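Local coordinates for aminoglycoside 3'-phosphotransferase AphA1-IAB (Acinetobacter baumannii, PDB 4FEV), which phosphorylates the 3'-hydroxyl of kanamycin and related aminoglycosides with ATP, probably conferring resistance to these antibiotics, at residues A[37-42]-A[54-59]; A[100-105]-A[204-209]; A[128-133]-A[224-229]. One frame throughout, in Å; residues are numbered along the deposited sequence.

Contact 1. Residues A[37-42]-A[54-59]; sequences SGATIY and FLKHGK. With PP1 (1-ter-butyl-3-p-tolyl-1H-pyrazolo[3,4-D]pyrimidin-4-ylamine), chain H.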
loop_
_atom_site.group_PDB
_atom_site.type_symbol
_atom_site.label_atom_id
_atom_site.label_comp_id
_atom_site.label_asym_id
_atom_site.label_seq_id
_atom_site.Cartn_x
_atom_site.Cartn_y
_atom_site.Cartn_z
ATOM N N SER A 37 -5.055 -9.310 -7.684
ATOM C CA SER A 37 -5.702 -9.998 -6.575
ATOM C C SER A 37 -6.339 -9.019 -5.588
ATOM O O SER A 37 -6.059 -7.811 -5.608
ATOM C CB SER A 37 -4.684 -10.872 -5.840
ATOM O OG SER A 37 -3.760 -10.072 -5.115
ATOM N N GLY A 38 -7.196 -9.554 -4.723
ATOM C CA GLY A 38 -7.801 -8.772 -3.666
ATOM C C GLY A 38 -9.199 -8.297 -4.003
ATOM O O GLY A 38 -9.976 -8.968 -4.695
ATOM N N ALA A 39 -9.522 -7.117 -3.496
ATOM C CA ALA A 39 -10.858 -6.576 -3.626
ATOM C C ALA A 39 -11.187 -6.216 -5.071
ATOM O O ALA A 39 -10.313 -5.793 -5.833
ATOM C CB ALA A 39 -11.007 -5.359 -2.727
ATOM N N THR A 40 -12.447 -6.396 -5.447
ATOM C CA THR A 40 -12.929 -5.878 -6.714
ATOM C C THR A 40 -12.917 -4.352 -6.643
ATOM O O THR A 40 -13.392 -3.762 -5.674
ATOM C CB THR A 40 -14.348 -6.380 -7.018
ATOM O OG1 THR A 40 -14.358 -7.815 -7.020
ATOM C CG2 THR A 40 -14.817 -5.865 -8.372
ATOM N N ILE A 41 -12.354 -3.714 -7.663
ATOM C CA ILE A 41 -12.257 -2.261 -7.688
ATOM C C ILE A 41 -13.086 -1.654 -8.822
ATOM O O ILE A 41 -12.902 -2.002 -9.991
ATOM C CB ILE A 41 -10.800 -1.821 -7.838
ATOM C CG1 ILE A 41 -9.980 -2.337 -6.647
ATOM C CG2 ILE A 41 -10.721 -0.290 -7.976
ATOM C CD1 ILE A 41 -8.490 -2.315 -6.878
ATOM N N TYR A 42 -13.999 -0.754 -8.463
ATOM C CA TYR A 42 -14.792 0.004 -9.437
ATOM C C TYR A 42 -14.370 1.463 -9.488
ATOM O O TYR A 42 -14.194 2.104 -8.447
ATOM C CB TYR A 42 -16.278 -0.046 -9.085
ATOM C CG TYR A 42 -16.859 -1.436 -9.047
ATOM C CD1 TYR A 42 -17.218 -2.092 -10.217
ATOM C CD2 TYR A 42 -17.054 -2.089 -7.841
ATOM C CE1 TYR A 42 -17.753 -3.363 -10.186
ATOM C CE2 TYR A 42 -17.585 -3.357 -7.796
ATOM C CZ TYR A 42 -17.934 -3.991 -8.971
ATOM O OH TYR A 42 -18.464 -5.257 -8.925
ATOM N N PHE A 54 -13.737 5.911 -6.197
ATOM C CA PHE A 54 -13.434 4.488 -6.263
ATOM C C PHE A 54 -14.232 3.686 -5.241
ATOM O O PHE A 54 -14.432 4.124 -4.104
ATOM C CB PHE A 54 -11.936 4.242 -6.091
ATOM C CG PHE A 54 -11.150 4.515 -7.331
ATOM C CD1 PHE A 54 -11.035 3.546 -8.312
ATOM C CD2 PHE A 54 -10.542 5.744 -7.533
ATOM C CE1 PHE A 54 -10.324 3.792 -9.474
ATOM C CE2 PHE A 54 -9.821 5.995 -8.698
ATOM C CZ PHE A 54 -9.716 5.018 -9.664
ATOM N N LEU A 55 -14.690 2.509 -5.656
ATOM C CA LEU A 55 -15.409 1.624 -4.750
ATOM C C LEU A 55 -14.742 0.251 -4.650
ATOM O O LEU A 55 -14.635 -0.475 -5.644
ATOM C CB LEU A 55 -16.869 1.489 -5.179
ATOM C CG LEU A 55 -17.775 0.530 -4.401
ATOM C CD1 LEU A 55 -17.872 0.925 -2.927
ATOM C CD2 LEU A 55 -19.163 0.499 -5.032
ATOM N N LYS A 56 -14.294 -0.096 -3.446
ATOM C CA LYS A 56 -13.715 -1.405 -3.183
ATOM C C LYS A 56 -14.733 -2.345 -2.553
ATOM O O LYS A 56 -15.439 -1.976 -1.611
ATOM C CB LYS A 56 -12.526 -1.295 -2.238
ATOM C CG LYS A 56 -11.224 -0.948 -2.882
ATOM C CD LYS A 56 -10.088 -1.361 -1.953
ATOM C CE LYS A 56 -8.745 -0.973 -2.522
ATOM N NZ LYS A 56 -7.637 -1.528 -1.704
ATOM N N HIS A 57 -14.794 -3.569 -3.064
ATOM C CA HIS A 57 -15.677 -4.581 -2.512
ATOM C C HIS A 57 -14.891 -5.836 -2.160
ATOM O O HIS A 57 -14.330 -6.505 -3.040
ATOM C CB HIS A 57 -16.787 -4.923 -3.503
ATOM C CG HIS A 57 -17.655 -6.061 -3.064
ATOM N ND1 HIS A 57 -18.183 -6.978 -3.946
ATOM C CD2 HIS A 57 -18.086 -6.431 -1.836
ATOM C CE1 HIS A 57 -18.898 -7.867 -3.279
ATOM N NE2 HIS A 57 -18.853 -7.558 -1.996
ATOM N N GLY A 58 -14.862 -6.163 -0.874
ATOM C CA GLY A 58 -14.209 -7.377 -0.416
ATOM C C GLY A 58 -15.207 -8.380 0.128
ATOM O O GLY A 58 -16.076 -8.025 0.918
ATOM N N LYS A 59 -15.083 -9.634 -0.302
ATOM C CA LYS A 59 -15.919 -10.721 0.200
ATOM C C LYS A 59 -15.062 -11.684 1.012
ATOM O O LYS A 59 -13.909 -11.931 0.663
ATOM C CB LYS A 59 -16.546 -11.486 -0.983
ATOM C CG LYS A 59 -17.595 -12.534 -0.598
ATOM C CD LYS A 59 -18.999 -11.963 -0.619
ATOM C CE LYS A 59 -19.983 -12.818 0.177
ATOM N NZ LYS A 59 -21.302 -12.121 0.375
HETATM N N1 PP1 H . -7.202 3.384 -6.302
HETATM C C2 PP1 H . -7.836 6.697 -5.049
HETATM N N3 PP1 H . -7.813 5.378 -5.021
HETATM C C4 PP1 H . -7.328 4.688 -6.071
HETATM C C5 PP1 H . -6.840 5.347 -7.190
HETATM C C6 PP1 H . -6.883 6.749 -7.170
HETATM N N7 PP1 H . -7.382 7.359 -6.097
HETATM N N8 PP1 H . -6.704 3.150 -7.411
HETATM C C9 PP1 H . -6.414 4.303 -8.029
HETATM N N10 PP1 H . -6.457 7.546 -8.152
HETATM C C11 PP1 H . -5.889 4.380 -9.327
HETATM C C12 PP1 H . -5.492 5.564 -9.937
HETATM C C13 PP1 H . -4.971 5.581 -11.225
HETATM C C14 PP1 H . -4.834 4.393 -11.924
HETATM C C15 PP1 H . -5.217 3.195 -11.328
HETATM C C16 PP1 H . -5.727 3.190 -10.032
HETATM C C24 PP1 H . -4.261 4.410 -13.341
HETATM C C28 PP1 H . -7.595 2.313 -5.338
HETATM C C29 PP1 H . -7.234 0.973 -5.980
HETATM C C33 PP1 H . -6.794 2.502 -4.038
HETATM C C37 PP1 H . -9.102 2.399 -5.063
HETATM O O HOH W 1 -18.482 -7.146 -6.686
#
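Residues 40-42 and 54-59 run antiparallel, their short axes 4.8 Å apart at closest, and pair Thr40 with His57, Ile41 with Lys56 and Tyr42 with Leu55. They form a beta hairpin in the five-stranded sheet of the kinase-like N-terminal lobe. Thr40 and His57 are a hydrogen-bonded pair, and so are Tyr42 and Leu55. The bond from Tyr42 N to Leu55 O is 2.9 Å and nearly straight (171°). Ile41 and Lys56 form the non-hydrogen-bonded pair between them.

Ile41 and Lys56 share one face of the sheet; Ile41 and Phe54 touch PP1. Ile41 CG2 meets Phe54 CD1 at 3.9 Å. It is the branch anti to the backbone N (chi1 -61°, measured to CG1), while CD1 on the other branch reaches the tert-butyl carbon C29 of PP1. One face of the Phe54 ring lies over the PP1 pyrimidine, with Phe54 CE2 3.4 Å from PP1 C6. The extended Lys56 chain passes Ala39 CB with its CD at 4.2 Å. Its NZ makes salt bridges to Glu69 and Asp217; the Glu69 bridge is consistent with the Lys-Glu pair of protein kinases.

Thr40, Tyr42, Leu55 and His57 occupy the other face. His57 NE2 bonds to Asp94, and its ring stacks on Trp96. A water lies in plane at the edges of both rings, 2.9 Å from Tyr42 OH and 2.8 Å from His57 ND1.

Contact 2. Residues A[100-105]-A[204-209]; sequences TAIPGK and NLIFDE. With PP1 (1-ter-butyl-3-p-tolyl-1H-pyrazolo[3,4-D]pyrimidin-4-ylamine), chain H.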
loop_
_atom_site.group_PDB
_atom_site.type_symbol
_atom_site.label_atom_id
_atom_site.label_comp_id
_atom_site.label_asym_id
_atom_site.label_seq_id
_atom_site.Cartn_x
_atom_site.Cartn_y
_atom_site.Cartn_z
ATOM N N THR A 100 -12.966 9.046 -2.505
ATOM C CA THR A 100 -12.728 10.005 -3.583
ATOM C C THR A 100 -11.432 9.658 -4.306
ATOM O O THR A 100 -10.462 9.240 -3.690
ATOM C CB THR A 100 -12.604 11.446 -3.063
ATOM O OG1 THR A 100 -11.493 11.529 -2.160
ATOM C CG2 THR A 100 -13.895 11.893 -2.353
ATOM N N ALA A 101 -11.419 9.819 -5.622
ATOM C CA ALA A 101 -10.211 9.533 -6.375
ATOM C C ALA A 101 -9.207 10.656 -6.166
ATOM O O ALA A 101 -9.575 11.819 -6.031
ATOM C CB ALA A 101 -10.530 9.362 -7.862
ATOM N N ILE A 102 -7.936 10.300 -6.097
ATOM C CA ILE A 102 -6.893 11.295 -6.222
ATOM C C ILE A 102 -6.596 11.422 -7.711
ATOM O O ILE A 102 -6.161 10.454 -8.346
ATOM C CB ILE A 102 -5.627 10.864 -5.469
ATOM C CG1 ILE A 102 -5.915 10.740 -3.972
ATOM C CG2 ILE A 102 -4.506 11.854 -5.708
ATOM C CD1 ILE A 102 -4.736 10.241 -3.209
ATOM N N PRO A 103 -6.844 12.608 -8.286
ATOM C CA PRO A 103 -6.622 12.793 -9.727
ATOM C C PRO A 103 -5.158 12.624 -10.111
ATOM O O PRO A 103 -4.261 12.961 -9.333
ATOM C CB PRO A 103 -7.052 14.239 -9.966
ATOM C CG PRO A 103 -6.902 14.905 -8.636
ATOM C CD PRO A 103 -7.241 13.861 -7.621
ATOM N N GLY A 104 -4.920 12.094 -11.307
ATOM C CA GLY A 104 -3.576 11.986 -11.832
ATOM C C GLY A 104 -3.188 10.590 -12.277
ATOM O O GLY A 104 -4.045 9.740 -12.517
ATOM N N LYS A 105 -1.881 10.363 -12.370
ATOM C CA LYS A 105 -1.329 9.109 -12.859
ATOM C C LYS A 105 -0.378 8.570 -11.807
ATOM O O LYS A 105 0.154 9.332 -10.992
ATOM C CB LYS A 105 -0.560 9.333 -14.170
ATOM C CG LYS A 105 -1.408 9.809 -15.355
ATOM C CD LYS A 105 -0.532 10.452 -16.408
ATOM C CE LYS A 105 -1.360 10.956 -17.577
ATOM N NZ LYS A 105 -0.588 11.883 -18.450
ATOM N N ASN A 204 1.400 2.931 -6.305
ATOM C CA ASN A 204 0.599 3.455 -5.187
ATOM C C ASN A 204 0.872 4.920 -4.825
ATOM O O ASN A 204 0.397 5.427 -3.799
ATOM C CB ASN A 204 0.775 2.561 -3.957
ATOM C CG ASN A 204 0.104 1.205 -4.135
ATOM O OD1 ASN A 204 -0.809 1.079 -4.942
ATOM N ND2 ASN A 204 0.551 0.193 -3.384
ATOM N N LEU A 205 1.637 5.590 -5.676
ATOM C CA LEU A 205 1.946 7.000 -5.506
ATOM C C LEU A 205 1.423 7.756 -6.709
ATOM O O LEU A 205 1.667 7.356 -7.836
ATOM C CB LEU A 205 3.452 7.167 -5.347
ATOM C CG LEU A 205 3.814 6.583 -3.971
ATOM C CD1 LEU A 205 5.121 5.822 -3.941
ATOM C CD2 LEU A 205 3.780 7.693 -2.932
ATOM N N ILE A 206 0.695 8.845 -6.474
ATOM C CA ILE A 206 -0.019 9.520 -7.554
ATOM C C ILE A 206 0.564 10.894 -7.854
ATOM O O ILE A 206 0.712 11.727 -6.955
ATOM C CB ILE A 206 -1.519 9.659 -7.230
ATOM C CG1 ILE A 206 -2.122 8.294 -6.882
ATOM C CG2 ILE A 206 -2.264 10.332 -8.386
ATOM C CD1 ILE A 206 -2.181 7.347 -8.065
ATOM N N PHE A 207 0.895 11.118 -9.130
ATOM C CA PHE A 207 1.428 12.389 -9.610
ATOM C C PHE A 207 0.365 13.124 -10.417
ATOM O O PHE A 207 -0.379 12.512 -11.181
ATOM C CB PHE A 207 2.662 12.159 -10.499
ATOM C CG PHE A 207 3.943 11.970 -9.734
ATOM C CD1 PHE A 207 4.236 10.764 -9.127
ATOM C CD2 PHE A 207 4.857 13.013 -9.622
ATOM C CE1 PHE A 207 5.414 10.598 -8.410
ATOM C CE2 PHE A 207 6.035 12.858 -8.916
ATOM C CZ PHE A 207 6.322 11.643 -8.310
ATOM N N ASP A 208 0.295 14.442 -10.259
ATOM C CA ASP A 208 -0.627 15.240 -11.061
ATOM C C ASP A 208 -0.008 16.578 -11.398
ATOM O O ASP A 208 0.493 17.276 -10.512
ATOM C CB ASP A 208 -1.954 15.458 -10.336
ATOM C CG ASP A 208 -2.994 16.125 -11.219
ATOM O OD1 ASP A 208 -2.938 15.925 -12.453
ATOM O OD2 ASP A 208 -3.862 16.847 -10.684
ATOM N N GLU A 209 -0.032 16.921 -12.682
ATOM C CA GLU A 209 0.542 18.176 -13.152
ATOM C C GLU A 209 1.996 18.309 -12.705
ATOM O O GLU A 209 2.450 19.396 -12.349
ATOM C CB GLU A 209 -0.283 19.363 -12.648
ATOM C CG GLU A 209 -1.725 19.387 -13.148
ATOM C CD GLU A 209 -2.504 20.580 -12.622
ATOM O OE1 GLU A 209 -2.018 21.238 -11.677
ATOM O OE2 GLU A 209 -3.599 20.862 -13.155
HETATM N N1 PP1 H . -7.202 3.384 -6.302
HETATM C C2 PP1 H . -7.836 6.697 -5.049
HETATM N N3 PP1 H . -7.813 5.378 -5.021
HETATM C C4 PP1 H . -7.328 4.688 -6.071
HETATM C C5 PP1 H . -6.840 5.347 -7.190
HETATM C C6 PP1 H . -6.883 6.749 -7.170
HETATM N N7 PP1 H . -7.382 7.359 -6.097
HETATM N N8 PP1 H . -6.704 3.150 -7.411
HETATM C C9 PP1 H . -6.414 4.303 -8.029
HETATM N N10 PP1 H . -6.457 7.546 -8.152
HETATM C C11 PP1 H . -5.889 4.380 -9.327
HETATM C C12 PP1 H . -5.492 5.564 -9.937
HETATM C C13 PP1 H . -4.971 5.581 -11.225
HETATM C C14 PP1 H . -4.834 4.393 -11.924
HETATM C C15 PP1 H . -5.217 3.195 -11.328
HETATM C C16 PP1 H . -5.727 3.190 -10.032
HETATM C C24 PP1 H . -4.261 4.410 -13.341
HETATM C C28 PP1 H . -7.595 2.313 -5.338
HETATM C C29 PP1 H . -7.234 0.973 -5.980
HETATM C C33 PP1 H . -6.794 2.502 -4.038
HETATM C C37 PP1 H . -9.102 2.399 -5.063
#
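Ile102 lays its CG2 methyl against CG2 of Ile206 at 3.8 Å, the two side chains passing at a slant. In both residues this methyl is the branch anti to the backbone N, and CG1 lies beside that N (chi1 -63° in Ile102, -54° in Ile206). The same Ile206 methyl also sits 3.4 Å from Pro103 O. That carbonyl is buried here and has no hydrogen-bonding partner in the model. Asp208 CB is also close to Pro103 O, at 3.5 Å. The Pro103 ring and the Asp208 side chain cross at about a right angle, with only loose contact between CG and OD2.

Residues 100-105 include the hinge of the kinase-like fold, the link between the two lobes. The hinge backbone holds the inhibitor PP1 at two points. Ile102 N donates to PP1 N7 at 3.0 Å, and PP1 N10 donates to Ile102 O at 2.9 Å. Both bonds use the one residue Ile102, a donor-acceptor pair often used by kinase inhibitors; adenine typically takes its C=O and N-H from two different hinge residues. Beyond Ile102 the chain turns onto strand 205-208 of the C-terminal lobe. Gly104 CA comes to 3.3 Å from Phe207 O, a CA-H...O contact.

Lys105 and Phe207 then form an antiparallel hydrogen-bonded pair. Phe207 N donates to Lys105 O at 2.7 Å, and Lys105 N donates to Phe207 O at 2.9 Å. The Lys105 side chain extends to Glu113 in a salt bridge, while the Phe207 ring packs on helices 107-113 and 118-133.

Contact 3. Residues A[128-133]-A[224-229]; sequences FLRRLH and ADRYQD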
loop_
_atom_site.group_PDB
_atom_site.type_symbol
_atom_site.label_atom_id
_atom_site.label_comp_id
_atom_site.label_asym_id
_atom_site.label_seq_id
_atom_site.Cartn_x
_atom_site.Cartn_y
_atom_site.Cartn_z
ATOM N N PHE A 128 8.788 12.451 -0.091
ATOM C CA PHE A 128 7.475 12.036 0.400
ATOM C C PHE A 128 7.634 10.940 1.441
ATOM O O PHE A 128 6.949 10.932 2.472
ATOM C CB PHE A 128 6.601 11.534 -0.762
ATOM C CG PHE A 128 5.159 11.272 -0.383
ATOM C CD1 PHE A 128 4.206 12.283 -0.486
ATOM C CD2 PHE A 128 4.761 10.025 0.073
ATOM C CE1 PHE A 128 2.876 12.050 -0.144
ATOM C CE2 PHE A 128 3.428 9.781 0.419
ATOM C CZ PHE A 128 2.488 10.794 0.300
ATOM N N LEU A 129 8.536 10.003 1.173
ATOM C CA LEU A 129 8.779 8.913 2.106
ATOM C C LEU A 129 9.350 9.424 3.412
ATOM O O LEU A 129 8.936 8.985 4.480
ATOM C CB LEU A 129 9.695 7.851 1.484
ATOM C CG LEU A 129 9.662 6.467 2.140
ATOM C CD1 LEU A 129 8.225 5.933 2.251
ATOM C CD2 LEU A 129 10.549 5.505 1.351
ATOM N N ARG A 130 10.298 10.358 3.348
ATOM C CA ARG A 130 10.796 10.984 4.573
ATOM C C ARG A 130 9.680 11.632 5.396
ATOM O O ARG A 130 9.688 11.551 6.624
ATOM C CB ARG A 130 11.876 12.034 4.257
ATOM C CG ARG A 130 13.279 11.458 4.186
ATOM C CD ARG A 130 13.728 10.890 5.543
ATOM N NE ARG A 130 15.148 10.521 5.525
ATOM C CZ ARG A 130 15.812 10.001 6.551
ATOM N NH1 ARG A 130 15.192 9.771 7.708
ATOM N NH2 ARG A 130 17.100 9.706 6.416
ATOM N N ARG A 131 8.738 12.288 4.727
ATOM C CA ARG A 131 7.623 12.914 5.420
ATOM C C ARG A 131 6.780 11.866 6.153
ATOM O O ARG A 131 6.442 12.037 7.322
ATOM C CB ARG A 131 6.750 13.711 4.451
ATOM C CG ARG A 131 6.080 14.925 5.077
ATOM C CD ARG A 131 4.753 15.267 4.406
ATOM N NE ARG A 131 4.871 15.450 2.963
ATOM C CZ ARG A 131 3.846 15.711 2.157
ATOM N NH1 ARG A 131 4.043 15.857 0.852
ATOM N NH2 ARG A 131 2.620 15.831 2.656
ATOM N N LEU A 132 6.456 10.776 5.481
ATOM C CA LEU A 132 5.681 9.730 6.123
ATOM C C LEU A 132 6.445 9.166 7.306
ATOM O O LEU A 132 5.888 9.012 8.399
ATOM C CB LEU A 132 5.408 8.608 5.113
ATOM C CG LEU A 132 4.679 7.384 5.661
ATOM C CD1 LEU A 132 3.238 7.729 5.985
ATOM C CD2 LEU A 132 4.786 6.229 4.641
ATOM N N HIS A 133 7.719 8.861 7.095
ATOM C CA HIS A 133 8.535 8.256 8.141
ATOM C C HIS A 133 8.787 9.214 9.305
ATOM O O HIS A 133 9.201 8.787 10.381
ATOM C CB HIS A 133 9.866 7.732 7.577
ATOM C CG HIS A 133 9.697 6.543 6.671
ATOM N ND1 HIS A 133 10.733 5.997 5.946
ATOM C CD2 HIS A 133 8.602 5.800 6.385
ATOM C CE1 HIS A 133 10.282 4.968 5.243
ATOM N NE2 HIS A 133 8.992 4.823 5.493
ATOM N N ALA A 224 6.775 -0.105 11.541
ATOM C CA ALA A 224 7.662 -1.146 11.003
ATOM C C ALA A 224 9.046 -0.548 10.688
ATOM O O ALA A 224 9.280 0.643 10.915
ATOM C CB ALA A 224 7.054 -1.781 9.752
ATOM N N ASP A 225 9.957 -1.370 10.169
ATOM C CA ASP A 225 11.288 -0.883 9.802
ATOM C C ASP A 225 11.140 -0.014 8.547
ATOM O O ASP A 225 10.373 -0.367 7.636
ATOM C CB ASP A 225 12.230 -2.065 9.536
ATOM C CG ASP A 225 13.694 -1.652 9.470
ATOM O OD1 ASP A 225 14.092 -0.965 8.507
ATOM O OD2 ASP A 225 14.455 -2.023 10.387
ATOM N N ARG A 226 11.862 1.110 8.481
ATOM C CA ARG A 226 11.793 1.968 7.291
ATOM C C ARG A 226 12.123 1.204 6.002
ATOM O O ARG A 226 11.656 1.565 4.930
ATOM C CB ARG A 226 12.706 3.205 7.420
ATOM C CG ARG A 226 14.187 2.892 7.518
ATOM C CD ARG A 226 15.004 4.199 7.834
ATOM N NE ARG A 226 14.946 4.511 9.260
ATOM C CZ ARG A 226 14.652 5.702 9.793
ATOM N NH1 ARG A 226 14.370 6.760 9.040
ATOM N NH2 ARG A 226 14.639 5.835 11.110
ATOM N N TYR A 227 12.917 0.144 6.111
ATOM C CA TYR A 227 13.231 -0.654 4.922
ATOM C C TYR A 227 12.021 -1.396 4.359
ATOM O O TYR A 227 12.061 -1.859 3.213
ATOM C CB TYR A 227 14.403 -1.598 5.182
ATOM C CG TYR A 227 15.766 -0.939 5.009
ATOM C CD1 TYR A 227 16.285 -0.093 5.990
ATOM C CD2 TYR A 227 16.535 -1.163 3.865
ATOM C CE1 TYR A 227 17.530 0.516 5.839
ATOM C CE2 TYR A 227 17.792 -0.547 3.703
ATOM C CZ TYR A 227 18.276 0.293 4.699
ATOM O OH TYR A 227 19.520 0.899 4.571
ATOM N N GLN A 228 10.941 -1.514 5.133
ATOM C CA GLN A 228 9.705 -2.066 4.566
ATOM C C GLN A 228 9.286 -1.259 3.326
ATOM O O GLN A 228 8.912 -1.825 2.287
ATOM C CB GLN A 228 8.553 -2.109 5.576
ATOM C CG GLN A 228 7.182 -2.408 4.907
ATOM C CD GLN A 228 7.111 -3.814 4.275
ATOM O OE1 GLN A 228 7.899 -4.696 4.608
ATOM N NE2 GLN A 228 6.168 -4.006 3.348
ATOM N N ASP A 229 9.371 0.062 3.434
ATOM C CA ASP A 229 9.036 0.939 2.303
ATOM C C ASP A 229 10.194 1.112 1.305
ATOM O O ASP A 229 9.983 1.074 0.081
ATOM C CB ASP A 229 8.563 2.305 2.821
ATOM C CG ASP A 229 7.247 2.213 3.590
ATOM O OD1 ASP A 229 6.476 1.242 3.373
ATOM O OD2 ASP A 229 6.982 3.103 4.416
#
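Within the C-terminal lobe, helix 118-133 meets the start of helix 227-237 close to the catalytic loop. A buried histidine-carboxylate hydrogen bond joins them. His133 NE2 donates to Asp229 OD2 at 2.9 Å, almost straight (167°). The oxygen lies near the His133 ring plane and is approached on its anti side. Ring and carboxylate are nearly coplanar, 15° apart.

Two leucines pack beside this bond. Leu129 CD1 touches Asp229 CB at 3.7 Å, and Leu132 CD2 comes to 3.8 Å from Asp229 OD2. A backbone oxygen, Leu129 O, lies over one face of the His133 ring. His133 CE1 also meets Arg226 CB at 3.7 Å. Arg226 CG lies between the backbone N and the carbonyl carbon (chi1 64°), and the chain then leads on to bend at chi3.

Arg226 NH1 comes to 3.4 Å from Arg130 NH1. These two donors share no bond, and their guanidinium planes are steeply inclined to each other. Other groups hold both ends. Arg226 makes a salt bridge to Asp192 and bonds to Tyr252 OH, while Arg130 bonds to Tyr252 O and has a cation-pi contact with the Tyr252 ring. Before the second helix, Asp225 OD1 caps Tyr227 N at 2.9 Å.

The polar edge of His133 is used at both nitrogens, since ND1 bonds to Tyr252 OH. Asp229 also accepts from His197 N through OD2 and from Gly198 N through OD1. Three N-H donors thus grip the buried carboxylate, which would help to stabilise its negative charge and fix its rotation.

How the contacts relate
Contacts 1 and 2 border the same PP1 molecule: the hairpin 37-42/54-59 covers it from the N-terminal lobe, and the hinge in 100-105 bonds to its edge. Their centres are 18 Å apart, and they touch where Phe54 CE2 packs on Ala101 CB at 3.5 Å. Contact 2 leads into contact 3, 20 Å away between centres, through Leu205 CD2 and Phe128 CD2 at 3.9 Å. Contacts 1 and 3 do not touch; their nearest atoms are about 14 Å apart. Both lie near the likely proton acceptor Asp199: the side chain of Lys56 is about 9 Å from that of Asp199, and the side chain of Asp229 about 7 Å. Bound kanamycin touches Ser37.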